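Local atomic coordinates of carbohydrate-binding module family 14 protein (Pseudocercospora fuligena, PDB entry 4Z4A), a protein that probably binds chitin through a family 14 carbohydrate-binding module and is an Avr4-type avirulence effector of a plant-pathogenic fungus. Residues B[47-50]-B[55-58]. Sequence-based numbering, arbitrary orientation.
Sequences PSPK and YIQC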
ATOM      1  N   PRO B  47       1.811 -11.421   5.102  1.00 26.97           N
ATOM      2  CA  PRO B  47       3.023 -11.514   5.873  1.00 28.06           C
ATOM      3  C   PRO B  47       4.130 -12.127   5.012  1.00 31.27           C
ATOM      4  O   PRO B  47       3.824 -12.861   4.067  1.00 33.18           O
ATOM      5  CB  PRO B  47       2.669 -12.441   7.032  1.00 29.69           C
ATOM      6  CG  PRO B  47       1.314 -12.952   6.778  1.00 31.97           C
ATOM      7  CD  PRO B  47       0.729 -12.279   5.601  1.00 29.10           C
ATOM      8  N   SER B  48       5.360 -11.783   5.318  1.00 34.22           N
ATOM      9  CA  SER B  48       6.503 -12.466   4.738  1.00 37.15           C
ATOM     10  C   SER B  48       6.882 -13.632   5.651  1.00 39.95           C
ATOM     11  O   SER B  48       7.148 -13.416   6.835  1.00 36.25           O
ATOM     12  CB  SER B  48       7.684 -11.535   4.610  1.00 40.13           C
ATOM     13  OG  SER B  48       8.874 -12.267   4.418  1.00 43.83           O
ATOM     14  N   PRO B  49       6.920 -14.866   5.103  1.00 43.76           N
ATOM     15  CA  PRO B  49       7.446 -15.974   5.912  1.00 45.59           C
ATOM     16  C   PRO B  49       8.941 -15.812   6.208  1.00 47.49           C
ATOM     17  O   PRO B  49       9.505 -16.596   6.950  1.00 51.59           O
ATOM     18  CB  PRO B  49       7.195 -17.223   5.043  1.00 47.39           C
ATOM     19  CG  PRO B  49       6.437 -16.783   3.842  1.00 47.87           C
ATOM     20  CD  PRO B  49       6.632 -15.292   3.715  1.00 47.99           C
ATOM     21  N   LYS B  50       9.579 -14.785   5.668  1.00 47.14           N
ATOM     22  CA  LYS B  50      11.007 -14.607   5.833  1.00 46.80           C
ATOM     23  C   LYS B  50      11.449 -13.536   6.842  1.00 46.20           C
ATOM     24  O   LYS B  50      12.574 -13.570   7.320  1.00 42.72           O
ATOM     25  CB  LYS B  50      11.581 -14.373   4.438  1.00 51.94           C
ATOM     26  CG  LYS B  50      12.968 -13.778   4.321  1.00 58.11           C
ATOM     27  CD  LYS B  50      13.280 -13.473   2.855  1.00 62.11           C
ATOM     28  CE  LYS B  50      12.818 -14.582   1.906  1.00 62.31           C
ATOM     29  NZ  LYS B  50      12.910 -14.165   0.485  1.00 62.48           N
ATOM     30  N   TYR B  55       6.851  -7.257   4.473  1.00 30.06           N
ATOM     31  CA  TYR B  55       5.632  -7.945   4.028  1.00 27.33           C
ATOM     32  C   TYR B  55       5.734  -8.226   2.547  1.00 28.42           C
ATOM     33  O   TYR B  55       6.756  -7.925   1.904  1.00 31.44           O
ATOM     34  CB  TYR B  55       4.369  -7.094   4.343  1.00 26.27           C
ATOM     35  CG  TYR B  55       4.402  -5.734   3.671  1.00 26.76           C
ATOM     36  CD1 TYR B  55       5.173  -4.682   4.200  1.00 26.96           C
ATOM     37  CD2 TYR B  55       3.633  -5.482   2.531  1.00 24.95           C
ATOM     38  CE1 TYR B  55       5.207  -3.452   3.582  1.00 26.93           C
ATOM     39  CE2 TYR B  55       3.662  -4.252   1.908  1.00 26.44           C
ATOM     40  CZ  TYR B  55       4.422  -3.226   2.446  1.00 27.07           C
ATOM     41  OH  TYR B  55       4.447  -1.978   1.836  1.00 28.15           O
ATOM     42  N   ILE B  56       4.714  -8.894   2.022  1.00 26.79           N
ATOM     43  CA  ILE B  56       4.627  -9.214   0.630  1.00 27.72           C
ATOM     44  C   ILE B  56       3.381  -8.519   0.055  1.00 28.15           C
ATOM     45  O   ILE B  56       2.279  -8.611   0.634  1.00 26.21           O
ATOM     46  CB  ILE B  56       4.501 -10.711   0.415  1.00 31.74           C
ATOM     47  CG1 ILE B  56       5.819 -11.411   0.819  1.00 33.18           C
ATOM     48  CG2 ILE B  56       4.130 -11.016  -1.050  1.00 31.57           C
ATOM     49  CD1 ILE B  56       5.718 -12.919   0.776  1.00 38.50           C
ATOM     50  N   GLN B  57       3.587  -7.792  -1.043  1.00 27.99           N
ATOM     51  CA  GLN B  57       2.460  -7.286  -1.837  1.00 27.11           C
ATOM     52  C   GLN B  57       2.471  -7.996  -3.161  1.00 29.19           C
ATOM     53  O   GLN B  57       3.538  -8.074  -3.829  1.00 29.36           O
ATOM     54  CB  GLN B  57       2.561  -5.798  -2.056  1.00 28.63           C
ATOM     55  CG  GLN B  57       1.407  -5.205  -2.862  1.00 28.51           C
ATOM     56  CD  GLN B  57       1.328  -3.702  -2.690  1.00 30.59           C
ATOM     57  OE1 GLN B  57       2.118  -3.116  -1.962  1.00 31.43           O
ATOM     58  NE2 GLN B  57       0.373  -3.083  -3.339  1.00 32.50           N
ATOM     59  N   CYS B  58       1.303  -8.514  -3.554  1.00 29.03           N
ATOM     60  CA  CYS B  58       1.090  -9.064  -4.886  1.00 31.04           C
ATOM     61  C   CYS B  58       0.450  -8.023  -5.782  1.00 30.48           C
ATOM     62  O   CYS B  58      -0.529  -7.393  -5.427  1.00 28.94           O
ATOM     63  CB  CYS B  58       0.243 -10.327  -4.837  1.00 33.87           C
ATOM     64  SG  CYS B  58       1.234 -11.703  -4.248  1.00 34.86           S
TER
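Ile-56 has the largest share of the buried surface, reaching with CD1 to the 47-49 backbone and the ring of Pro-49. Its CG1 lies anti to its own carbonyl carbon (chi1 -68°), and the extended chi2 of 174° then carries CD1 out to the other segment. There CD1 of Ile-56 meets three groups: it is 3.8 Å from the carbonyl O of Pro-47 and 4.1 Å from CA of Ser-48. The third is the ring of Pro-49, whose CD is 3.9 Å from CD1 of Ile-56. The proline ring and the isoleucine branch cross at about a right angle, and CD is the ring atom that makes the touch. Higher up the branch, CG1 of Ile-56 comes within 4.2 Å of CB of Ser-48.

The backbones draw closest at Ser-48 and Tyr-55, whose CA atoms are 4.7 Å apart. Ser-48 turns its hydroxyl back onto its own segment: with OG anti to the backbone N (chi1 163°), that oxygen accepts a 2.9 Å hydrogen bond from the backbone N of Lys-50, an ST turn. The ring of Tyr-55 is turned from 47-50 and stacks with Trp-81.

The two segments belong to the hairpin of strands 45-48 and 54-60, within the chitin-binding Peritrophin-A domain. Ile-56 keeps the ladder through its backbone bonding with Tyr-46, and its side chain also packs on Phe-26 and Ile-70; farther along the same strand, Cys-58 is disulfide-bonded to Cys-28. No hydrogen bond joins 47-50 to 55-58: the direct contact is van der Waals, mainly round the isoleucine branch, with the Ser-48 and Tyr-55 backbones close beside it, while the hydroxyl of the buried Ser-48 shapes the turn.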